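CHAD domain protein (Streptomyces chartreusis, PDB 6RN5) binds copper and, as a phosin built on the helical CHAD fold, probably also binds polyphosphate. Local coordinates at residues 18-26 with 219-229; 101-112 with 180-191. One frame throughout, in Å; residues are numbered along the deposited sequence.

Contact 1. Residues 18-26 with 219-229; sequences SPTGDTLAG and LTPAAATADLR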
loop_
_atom_site.group_PDB
_atom_site.type_symbol
_atom_site.label_atom_id
_atom_site.label_comp_id
_atom_site.label_asym_id
_atom_site.label_seq_id
_atom_site.Cartn_x
_atom_site.Cartn_y
_atom_site.Cartn_z
ATOM N N SER A 18 6.662 28.204 -42.646
ATOM C CA SER A 18 5.602 28.028 -41.601
ATOM C C SER A 18 4.446 27.091 -42.075
ATOM O O SER A 18 3.947 27.200 -43.193
ATOM C CB SER A 18 5.026 29.375 -41.163
ATOM O OG SER A 18 4.034 29.799 -42.081
ATOM N N PRO A 19 3.997 26.193 -41.200
ATOM C CA PRO A 19 3.191 25.026 -41.603
ATOM C C PRO A 19 1.821 25.340 -42.201
ATOM O O PRO A 19 1.043 26.110 -41.621
ATOM C CB PRO A 19 2.999 24.294 -40.283
ATOM C CG PRO A 19 3.063 25.364 -39.245
ATOM C CD PRO A 19 4.135 26.287 -39.730
ATOM N N THR A 20 1.518 24.704 -43.327
ATOM C CA THR A 20 0.197 24.832 -43.961
ATOM C C THR A 20 -0.461 23.469 -44.293
ATOM O O THR A 20 0.074 22.388 -43.955
ATOM C CB THR A 20 0.307 25.642 -45.257
ATOM O OG1 THR A 20 1.115 24.918 -46.176
ATOM C CG2 THR A 20 0.953 27.009 -44.984
ATOM N N GLY A 21 -1.624 23.539 -44.943
ATOM C CA GLY A 21 -2.242 22.364 -45.552
ATOM C C GLY A 21 -1.259 21.426 -46.243
ATOM O O GLY A 21 -1.397 20.197 -46.191
ATOM N N ASP A 22 -0.265 21.984 -46.908
ATOM C CA ASP A 22 0.658 21.136 -47.659
ATOM C C ASP A 22 1.589 20.396 -46.744
ATOM O O ASP A 22 1.998 19.302 -47.067
ATOM C CB ASP A 22 1.425 21.949 -48.692
ATOM C CG ASP A 22 0.497 22.547 -49.746
ATOM O OD1 ASP A 22 -0.650 22.050 -49.918
ATOM O OD2 ASP A 22 0.905 23.537 -50.385
ATOM N N THR A 23 1.934 21.007 -45.610
ATOM C CA THR A 23 2.704 20.338 -44.574
ATOM C C THR A 23 1.896 19.168 -44.028
ATOM O O THR A 23 2.432 18.076 -43.839
ATOM C CB THR A 23 3.064 21.278 -43.405
ATOM O OG1 THR A 23 3.551 22.505 -43.925
ATOM C CG2 THR A 23 4.167 20.676 -42.480
ATOM N N LEU A 24 0.614 19.421 -43.789
ATOM C CA LEU A 24 -0.316 18.418 -43.289
ATOM C C LEU A 24 -0.404 17.242 -44.263
ATOM O O LEU A 24 -0.403 16.113 -43.820
ATOM C CB LEU A 24 -1.711 19.018 -43.111
ATOM C CG LEU A 24 -2.894 18.094 -42.892
ATOM C CD1 LEU A 24 -2.683 17.286 -41.625
ATOM C CD2 LEU A 24 -4.175 18.928 -42.786
ATOM N N ALA A 25 -0.531 17.522 -45.566
ATOM C CA ALA A 25 -0.600 16.495 -46.591
ATOM C C ALA A 25 0.683 15.670 -46.595
ATOM O O ALA A 25 0.624 14.447 -46.739
ATOM C CB ALA A 25 -0.812 17.096 -47.958
ATOM N N GLY A 26 1.815 16.337 -46.457
ATOM C CA GLY A 26 3.128 15.642 -46.451
ATOM C C GLY A 26 3.172 14.669 -45.280
ATOM O O GLY A 26 3.629 13.542 -45.425
ATOM N N LEU A 219 -7.580 17.384 -49.023
ATOM C CA LEU A 219 -7.621 18.707 -48.423
ATOM C C LEU A 219 -8.850 19.470 -48.854
ATOM O O LEU A 219 -9.204 19.446 -50.019
ATOM C CB LEU A 219 -6.401 19.506 -48.854
ATOM C CG LEU A 219 -5.025 19.019 -48.334
ATOM C CD1 LEU A 219 -3.906 19.882 -48.870
ATOM C CD2 LEU A 219 -4.927 18.942 -46.814
ATOM N N THR A 220 -9.473 20.217 -47.952
ATOM C CA THR A 220 -10.551 21.156 -48.364
ATOM C C THR A 220 -9.983 22.273 -49.262
ATOM O O THR A 220 -8.781 22.505 -49.253
ATOM C CB THR A 220 -11.235 21.839 -47.154
ATOM O OG1 THR A 220 -10.250 22.548 -46.387
ATOM C CG2 THR A 220 -11.924 20.825 -46.297
ATOM N N PRO A 221 -10.848 23.007 -50.002
ATOM C CA PRO A 221 -10.320 24.024 -50.933
ATOM C C PRO A 221 -9.324 25.012 -50.336
ATOM O O PRO A 221 -8.304 25.289 -50.942
ATOM C CB PRO A 221 -11.592 24.766 -51.403
ATOM C CG PRO A 221 -12.675 23.749 -51.310
ATOM C CD PRO A 221 -12.314 22.850 -50.144
ATOM N N ALA A 222 -9.605 25.516 -49.145
ATOM C CA ALA A 222 -8.784 26.570 -48.543
ATOM C C ALA A 222 -7.529 26.042 -47.849
ATOM O O ALA A 222 -6.681 26.842 -47.450
ATOM C CB ALA A 222 -9.625 27.372 -47.541
ATOM N N ALA A 223 -7.395 24.718 -47.723
ATOM C CA ALA A 223 -6.403 24.123 -46.802
ATOM C C ALA A 223 -4.977 24.444 -47.160
ATOM O O ALA A 223 -4.163 24.697 -46.266
ATOM C CB ALA A 223 -6.573 22.614 -46.713
ATOM N N ALA A 224 -4.675 24.466 -48.454
ATOM C CA ALA A 224 -3.286 24.543 -48.910
ATOM C C ALA A 224 -2.576 25.780 -48.353
ATOM O O ALA A 224 -1.389 25.700 -47.987
ATOM C CB ALA A 224 -3.224 24.513 -50.442
ATOM N N THR A 225 -3.322 26.893 -48.271
ATOM C CA THR A 225 -2.847 28.151 -47.675
ATOM C C THR A 225 -3.125 28.318 -46.156
ATOM O O THR A 225 -2.595 29.230 -45.560
ATOM C CB THR A 225 -3.448 29.422 -48.369
ATOM O OG1 THR A 225 -4.803 29.660 -47.942
ATOM C CG2 THR A 225 -3.439 29.298 -49.843
ATOM N N ALA A 226 -3.987 27.510 -45.550
ATOM C CA ALA A 226 -4.327 27.677 -44.114
ATOM C C ALA A 226 -3.159 27.343 -43.179
ATOM O O ALA A 226 -2.387 26.429 -43.447
ATOM C CB ALA A 226 -5.553 26.858 -43.743
ATOM N N ASP A 227 -3.036 28.119 -42.104
ATOM C CA ASP A 227 -1.965 27.975 -41.121
ATOM C C ASP A 227 -2.384 26.790 -40.232
ATOM O O ASP A 227 -3.501 26.771 -39.753
ATOM C CB ASP A 227 -1.855 29.292 -40.322
ATOM C CG ASP A 227 -0.702 29.309 -39.284
ATOM O OD1 ASP A 227 0.096 28.332 -39.078
ATOM O OD2 ASP A 227 -0.608 30.367 -38.637
ATOM N N LEU A 228 -1.519 25.785 -40.063
ATOM C CA LEU A 228 -1.822 24.657 -39.149
ATOM C C LEU A 228 -1.717 24.994 -37.665
ATOM O O LEU A 228 -2.287 24.286 -36.840
ATOM C CB LEU A 228 -0.862 23.503 -39.370
ATOM C CG LEU A 228 -0.797 22.838 -40.717
ATOM C CD1 LEU A 228 0.067 21.575 -40.569
ATOM C CD2 LEU A 228 -2.211 22.534 -41.230
ATOM N N ARG A 229 -1.025 26.054 -37.303
ATOM C CA ARG A 229 -0.772 26.301 -35.885
ATOM C C ARG A 229 -1.966 26.532 -34.987
ATOM O O ARG A 229 -1.980 26.049 -33.887
ATOM C CB ARG A 229 0.247 27.399 -35.701
ATOM C CG ARG A 229 1.621 26.936 -36.191
ATOM C CD ARG A 229 2.568 28.113 -36.353
ATOM N NE ARG A 229 2.382 28.732 -37.663
ATOM C CZ ARG A 229 2.705 29.983 -37.981
ATOM N NH1 ARG A 229 2.498 30.429 -39.221
ATOM N NH2 ARG A 229 3.219 30.798 -37.073
#
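The backbone N of Gly-21 is shared by two carbonyls of the loop: Ala-223 O at 3.1 Å and Ala-226 O at 3.3 Å, each a weak, bent bond. Having no side chain, Gly-21 lets the loop lie against its CA, in the space a CB would contest with Ala-223 O. Beside it Thr-20 OG1, held between its backbone N and carbonyl carbon (chi1 64°), both donates weakly to Ala-224 O and accepts weakly from Asp-22 N. A straighter bond joins the two segments on the other side of Thr-20, where Leu-228 N reaches Pro-19 O at 3.0 Å with an N-H...O angle of 171°, arriving from above the carbonyl plane.

The Leu-228 side chain lies against the first helical turn. Its CG is 3.4 Å from Thr-20 O, CD1 faces Pro-19 CB, and CD2 comes within 4.0 Å of Leu-24 CB; Leu-79 of a loop and Val-294 of helix 274-295 also touch this leucine. A serine here would probably leave Pro-19 and Leu-24 without their branched apolar partner and open a gap beneath the turn. The side chains of Leu-219 and Leu-24 pass each other in opposite directions, their CD2 methyls 4.1 Å apart. At the outer edge Arg-229 crosses the rigid Pro-19 ring, its NE 3.7 Å from Pro-19 CD, while a salt bridge to Asp-227 OD1 restrains the bent side chain.

Asp-227 OD1 also accepts from Arg-229 N, capping the approach to helix 229-244. Thr-20 N donates to Thr-23 OG1, and with the Asp-22 bond this makes a capping box at the start of helix 21-42.

Contact 2. Residues 101-112 with 180-191; sequences MEHAYTARLERL and DRQLTLARTRAH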
loop_
_atom_site.group_PDB
_atom_site.type_symbol
_atom_site.label_atom_id
_atom_site.label_comp_id
_atom_site.label_asym_id
_atom_site.label_seq_id
_atom_site.Cartn_x
_atom_site.Cartn_y
_atom_site.Cartn_z
ATOM N N MET A 101 -4.126 -5.689 -28.935
ATOM C CA MET A 101 -4.622 -6.589 -27.887
ATOM C C MET A 101 -3.635 -7.652 -27.445
ATOM O O MET A 101 -3.362 -7.808 -26.250
ATOM C CB MET A 101 -5.948 -7.180 -28.295
ATOM C CG MET A 101 -7.099 -6.238 -27.957
ATOM S SD MET A 101 -7.711 -6.257 -26.224
ATOM C CE MET A 101 -6.259 -6.382 -25.172
ATOM N N GLU A 102 -3.056 -8.351 -28.395
ATOM C CA GLU A 102 -2.114 -9.398 -28.019
ATOM C C GLU A 102 -1.047 -8.854 -27.064
ATOM O O GLU A 102 -0.849 -9.373 -25.970
ATOM C CB GLU A 102 -1.481 -10.051 -29.243
ATOM C CG GLU A 102 -0.500 -11.136 -28.872
ATOM C CD GLU A 102 0.184 -11.774 -30.066
ATOM O OE1 GLU A 102 -0.089 -11.388 -31.239
ATOM O OE2 GLU A 102 0.995 -12.674 -29.802
ATOM N N HIS A 103 -0.390 -7.787 -27.490
ATOM C CA HIS A 103 0.666 -7.112 -26.722
ATOM C C HIS A 103 0.189 -6.625 -25.329
ATOM O O HIS A 103 0.883 -6.791 -24.360
ATOM C CB HIS A 103 1.232 -5.929 -27.567
ATOM C CG HIS A 103 1.896 -4.854 -26.761
ATOM N ND1 HIS A 103 3.190 -4.969 -26.281
ATOM C CD2 HIS A 103 1.441 -3.647 -26.337
ATOM C CE1 HIS A 103 3.498 -3.879 -25.599
ATOM N NE2 HIS A 103 2.459 -3.057 -25.624
ATOM N N ALA A 104 -0.994 -6.024 -25.244
ATOM C CA ALA A 104 -1.494 -5.577 -23.975
ATOM C C ALA A 104 -1.566 -6.755 -22.966
ATOM O O ALA A 104 -1.181 -6.629 -21.796
ATOM C CB ALA A 104 -2.860 -4.870 -24.163
ATOM N N TYR A 105 -2.070 -7.895 -23.415
ATOM C CA TYR A 105 -2.174 -9.084 -22.551
ATOM C C TYR A 105 -0.808 -9.605 -22.170
ATOM O O TYR A 105 -0.566 -9.952 -20.974
ATOM C CB TYR A 105 -3.004 -10.198 -23.183
ATOM C CG TYR A 105 -4.482 -9.872 -23.235
ATOM C CD1 TYR A 105 -5.193 -9.579 -22.082
ATOM C CD2 TYR A 105 -5.183 -9.890 -24.442
ATOM C CE1 TYR A 105 -6.541 -9.286 -22.131
ATOM C CE2 TYR A 105 -6.533 -9.593 -24.492
ATOM C CZ TYR A 105 -7.189 -9.287 -23.344
ATOM O OH TYR A 105 -8.525 -9.029 -23.384
ATOM N N THR A 106 0.116 -9.559 -23.122
ATOM C CA THR A 106 1.512 -9.992 -22.850
ATOM C C THR A 106 2.187 -9.104 -21.829
ATOM O O THR A 106 2.831 -9.589 -20.919
ATOM C CB THR A 106 2.352 -9.968 -24.130
ATOM O OG1 THR A 106 1.674 -10.702 -25.158
ATOM C CG2 THR A 106 3.744 -10.560 -23.884
ATOM N N ALA A 107 2.045 -7.789 -21.963
ATOM C CA ALA A 107 2.707 -6.883 -21.013
ATOM C C ALA A 107 2.036 -6.950 -19.625
ATOM O O ALA A 107 2.697 -6.882 -18.586
ATOM C CB ALA A 107 2.689 -5.464 -21.538
ATOM N N ARG A 108 0.709 -7.079 -19.617
ATOM C CA ARG A 108 -0.017 -7.200 -18.353
ATOM C C ARG A 108 0.441 -8.437 -17.536
ATOM O O ARG A 108 0.628 -8.366 -16.340
ATOM C CB ARG A 108 -1.498 -7.233 -18.664
ATOM C CG ARG A 108 -2.393 -7.232 -17.473
ATOM C CD ARG A 108 -3.798 -6.996 -17.956
ATOM N NE ARG A 108 -3.816 -5.761 -18.734
ATOM C CZ ARG A 108 -4.549 -5.550 -19.831
ATOM N NH1 ARG A 108 -5.369 -6.476 -20.309
ATOM N NH2 ARG A 108 -4.471 -4.378 -20.439
ATOM N N LEU A 109 0.633 -9.565 -18.184
ATOM C CA LEU A 109 1.073 -10.757 -17.473
ATOM C C LEU A 109 2.418 -10.512 -16.842
ATOM O O LEU A 109 2.634 -10.753 -15.637
ATOM C CB LEU A 109 1.151 -11.959 -18.419
ATOM C CG LEU A 109 1.703 -13.269 -17.831
ATOM C CD1 LEU A 109 1.006 -13.657 -16.524
ATOM C CD2 LEU A 109 1.593 -14.417 -18.825
ATOM N N GLU A 110 3.333 -10.008 -17.654
ATOM C CA GLU A 110 4.659 -9.658 -17.152
ATOM C C GLU A 110 4.646 -8.693 -15.958
ATOM O O GLU A 110 5.326 -8.917 -14.945
ATOM C CB GLU A 110 5.457 -9.053 -18.273
ATOM C CG GLU A 110 6.789 -8.552 -17.782
ATOM C CD GLU A 110 7.886 -8.780 -18.783
ATOM O OE1 GLU A 110 7.607 -8.608 -20.005
ATOM O OE2 GLU A 110 9.015 -9.118 -18.322
ATOM N N ARG A 111 3.875 -7.621 -16.077
ATOM C CA ARG A 111 3.755 -6.659 -15.011
ATOM C C ARG A 111 3.259 -7.372 -13.760
ATOM O O ARG A 111 3.784 -7.166 -12.657
ATOM C CB ARG A 111 2.778 -5.546 -15.439
ATOM C CG ARG A 111 2.205 -4.715 -14.315
ATOM C CD ARG A 111 1.293 -3.593 -14.830
ATOM N NE ARG A 111 2.093 -2.453 -15.255
ATOM C CZ ARG A 111 2.521 -1.472 -14.468
ATOM N NH1 ARG A 111 2.167 -1.376 -13.184
ATOM N NH2 ARG A 111 3.247 -0.522 -15.013
ATOM N N LEU A 112 2.259 -8.239 -13.908
ATOM C CA LEU A 112 1.711 -8.895 -12.732
ATOM C C LEU A 112 2.668 -9.933 -12.126
ATOM O O LEU A 112 2.822 -10.023 -10.892
ATOM C CB LEU A 112 0.351 -9.511 -13.049
ATOM C CG LEU A 112 -0.787 -8.493 -13.278
ATOM C CD1 LEU A 112 -1.997 -9.104 -13.971
ATOM C CD2 LEU A 112 -1.263 -7.808 -12.010
ATOM N N ASP A 180 -1.076 -16.477 -15.286
ATOM C CA ASP A 180 -0.384 -16.985 -16.454
ATOM C C ASP A 180 -1.331 -17.767 -17.391
ATOM O O ASP A 180 -1.362 -17.530 -18.595
ATOM C CB ASP A 180 0.778 -17.859 -15.987
ATOM C CG ASP A 180 1.672 -18.323 -17.117
ATOM O OD1 ASP A 180 1.392 -18.105 -18.291
ATOM O OD2 ASP A 180 2.683 -18.933 -16.815
ATOM N N ARG A 181 -2.132 -18.673 -16.826
ATOM C CA ARG A 181 -3.128 -19.392 -17.600
ATOM C C ARG A 181 -4.147 -18.453 -18.229
ATOM O O ARG A 181 -4.359 -18.489 -19.430
ATOM C CB ARG A 181 -3.852 -20.456 -16.737
ATOM C CG ARG A 181 -4.879 -21.291 -17.501
ATOM C CD ARG A 181 -5.580 -22.365 -16.652
ATOM N NE ARG A 181 -7.026 -22.414 -16.974
ATOM C CZ ARG A 181 -7.623 -23.142 -17.943
ATOM N NH1 ARG A 181 -6.915 -23.963 -18.732
ATOM N NH2 ARG A 181 -8.963 -23.049 -18.117
ATOM N N GLN A 182 -4.775 -17.612 -17.429
ATOM C CA GLN A 182 -5.824 -16.737 -17.928
ATOM C C GLN A 182 -5.384 -15.718 -18.990
ATOM O O GLN A 182 -6.012 -15.551 -20.017
ATOM C CB GLN A 182 -6.506 -16.040 -16.766
ATOM C CG GLN A 182 -7.380 -17.000 -15.941
ATOM C CD GLN A 182 -8.135 -16.270 -14.833
ATOM O OE1 GLN A 182 -7.949 -15.036 -14.618
ATOM N NE2 GLN A 182 -8.990 -17.016 -14.113
ATOM N N LEU A 183 -4.294 -15.044 -18.718
ATOM C CA LEU A 183 -3.768 -14.054 -19.642
ATOM C C LEU A 183 -3.123 -14.667 -20.868
ATOM O O LEU A 183 -3.120 -14.057 -21.926
ATOM C CB LEU A 183 -2.827 -13.118 -18.900
ATOM C CG LEU A 183 -3.615 -12.204 -17.925
ATOM C CD1 LEU A 183 -2.691 -11.528 -16.921
ATOM C CD2 LEU A 183 -4.384 -11.119 -18.692
ATOM N N THR A 184 -2.617 -15.875 -20.757
ATOM C CA THR A 184 -2.104 -16.581 -21.915
ATOM C C THR A 184 -3.202 -16.990 -22.862
ATOM O O THR A 184 -3.079 -16.838 -24.070
ATOM C CB THR A 184 -1.338 -17.834 -21.509
ATOM O OG1 THR A 184 -0.189 -17.417 -20.777
ATOM C CG2 THR A 184 -0.842 -18.601 -22.757
ATOM N N LEU A 185 -4.282 -17.528 -22.317
ATOM C CA LEU A 185 -5.456 -17.765 -23.127
ATOM C C LEU A 185 -5.916 -16.511 -23.831
ATOM O O LEU A 185 -6.249 -16.568 -25.025
ATOM C CB LEU A 185 -6.621 -18.369 -22.309
ATOM C CG LEU A 185 -6.342 -19.805 -21.859
ATOM C CD1 LEU A 185 -7.367 -20.236 -20.807
ATOM C CD2 LEU A 185 -6.292 -20.752 -23.056
ATOM N N ALA A 186 -6.046 -15.427 -23.071
ATOM C CA ALA A 186 -6.483 -14.120 -23.606
ATOM C C ALA A 186 -5.585 -13.678 -24.778
ATOM O O ALA A 186 -6.067 -13.224 -25.807
ATOM C CB ALA A 186 -6.450 -13.058 -22.527
ATOM N N ARG A 187 -4.282 -13.877 -24.603
ATOM C CA ARG A 187 -3.291 -13.500 -25.571
ATOM C C ARG A 187 -3.459 -14.308 -26.843
ATOM O O ARG A 187 -3.536 -13.736 -27.928
ATOM C CB ARG A 187 -1.908 -13.733 -24.978
ATOM C CG ARG A 187 -0.750 -13.634 -25.955
ATOM C CD ARG A 187 0.557 -13.990 -25.272
ATOM N NE ARG A 187 1.600 -14.253 -26.248
ATOM C CZ ARG A 187 2.890 -14.446 -25.973
ATOM N NH1 ARG A 187 3.336 -14.397 -24.720
ATOM N NH2 ARG A 187 3.752 -14.691 -26.974
ATOM N N THR A 188 -3.481 -15.628 -26.705
ATOM C CA THR A 188 -3.618 -16.554 -27.831
ATOM C C THR A 188 -4.906 -16.284 -28.560
ATOM O O THR A 188 -4.952 -16.244 -29.806
ATOM C CB THR A 188 -3.555 -18.002 -27.327
ATOM O OG1 THR A 188 -2.278 -18.202 -26.738
ATOM C CG2 THR A 188 -3.641 -18.987 -28.437
ATOM N N ARG A 189 -5.960 -16.034 -27.801
ATOM C CA ARG A 189 -7.225 -15.662 -28.443
ATOM C C ARG A 189 -7.123 -14.343 -29.250
ATOM O O ARG A 189 -7.616 -14.252 -30.394
ATOM C CB ARG A 189 -8.367 -15.626 -27.437
ATOM C CG ARG A 189 -9.640 -15.059 -27.997
ATOM C CD ARG A 189 -10.753 -15.363 -27.032
ATOM N NE ARG A 189 -11.991 -14.770 -27.472
ATOM C CZ ARG A 189 -13.149 -14.919 -26.843
ATOM N NH1 ARG A 189 -13.232 -15.626 -25.705
ATOM N NH2 ARG A 189 -14.229 -14.350 -27.331
ATOM N N ALA A 190 -6.495 -13.335 -28.643
ATOM C CA ALA A 190 -6.225 -12.050 -29.274
ATOM C C ALA A 190 -5.370 -12.209 -30.507
ATOM O O ALA A 190 -5.601 -11.536 -31.511
ATOM C CB ALA A 190 -5.488 -11.161 -28.312
ATOM N N HIS A 191 -4.336 -13.063 -30.412
ATOM C CA HIS A 191 -3.419 -13.249 -31.517
ATOM C C HIS A 191 -4.182 -13.800 -32.727
ATOM O O HIS A 191 -4.060 -13.281 -33.839
ATOM C CB HIS A 191 -2.297 -14.206 -31.123
ATOM C CG HIS A 191 -1.370 -14.574 -32.245
ATOM N ND1 HIS A 191 -0.359 -13.739 -32.683
ATOM C CD2 HIS A 191 -1.270 -15.706 -32.990
ATOM C CE1 HIS A 191 0.321 -14.347 -33.643
ATOM N NE2 HIS A 191 -0.214 -15.539 -33.848
#
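Tyr-105 lays one ring face on Ala-186, whose CB sits 3.6 Å from the ring centroid and only 6° off the normal, a CH-pi contact that the small methyl lets come close. At the ring's edge, Ala-190 CB approaches near the ring plane. Leu-183 is the knob of the interface, seated among Tyr-105, Arg-108, Leu-109 and Leu-112: its CD2 is 3.8 Å from Tyr-105 CD1, while CD1 turns to Leu-112 CD1 at 3.9 Å. Leu-109 of helix 82-120 sends CD1 against Asp-180 CA (3.6 Å), about a turn before Leu-183, covering backbone with an apolar branch.

Along one flank the chemistry becomes polar. Glu-102 runs fully extended, CG anti to the backbone N (chi1 180°), which carries its carboxylate to His-191. There His-191 ND1 donates to Glu-102 OE1 at 2.8 Å, with the oxygen in the ring plane but ND1 standing above the carboxylate plane. The long aliphatic part of Arg-187 passes Glu-102, CG to CG at 3.8 Å, before its NE makes a long salt bridge with Glu-102 OE2. Thr-106 OG1 lies over a face of that guanidinium and is itself held by donating to Glu-102 O.

Outside this shell, Arg-108, which lines the pocket of Leu-183, also touches Glu-322 of helix 305-331, and Arg-111 of helix 82-120 bonds to Gln-351 of helix 338-366. The segments 101-112 and 180-191 run nearly antiparallel, at 164°, their axes 8.2 Å apart at the closest. Leu-183 seated as a knob among four residues is knobs-into-holes packing between neighbouring antiparallel helices of this all-helical CHAD domain.

The two contacts share no helix and do not touch: their centres are 42 Å apart, on opposite sides of the chain's centre, and contact 2 is nested in the loop closed by contact 1. Contact 1, partly buried but about 28 Å from that centre, fastens a helix start to a connecting loop, so backbone bonds and caps dominate, with leucines beneath. Contact 2, a surface contact about 16 Å from the centre, pairs two helices; no backbone-to-backbone bond joins them, and side chains do the work, apolar in the seam and charged along a flank. The side chain of Leu-112 in contact 2 lies about 11 Å from a bound copper ion; contact 1 is remote from it.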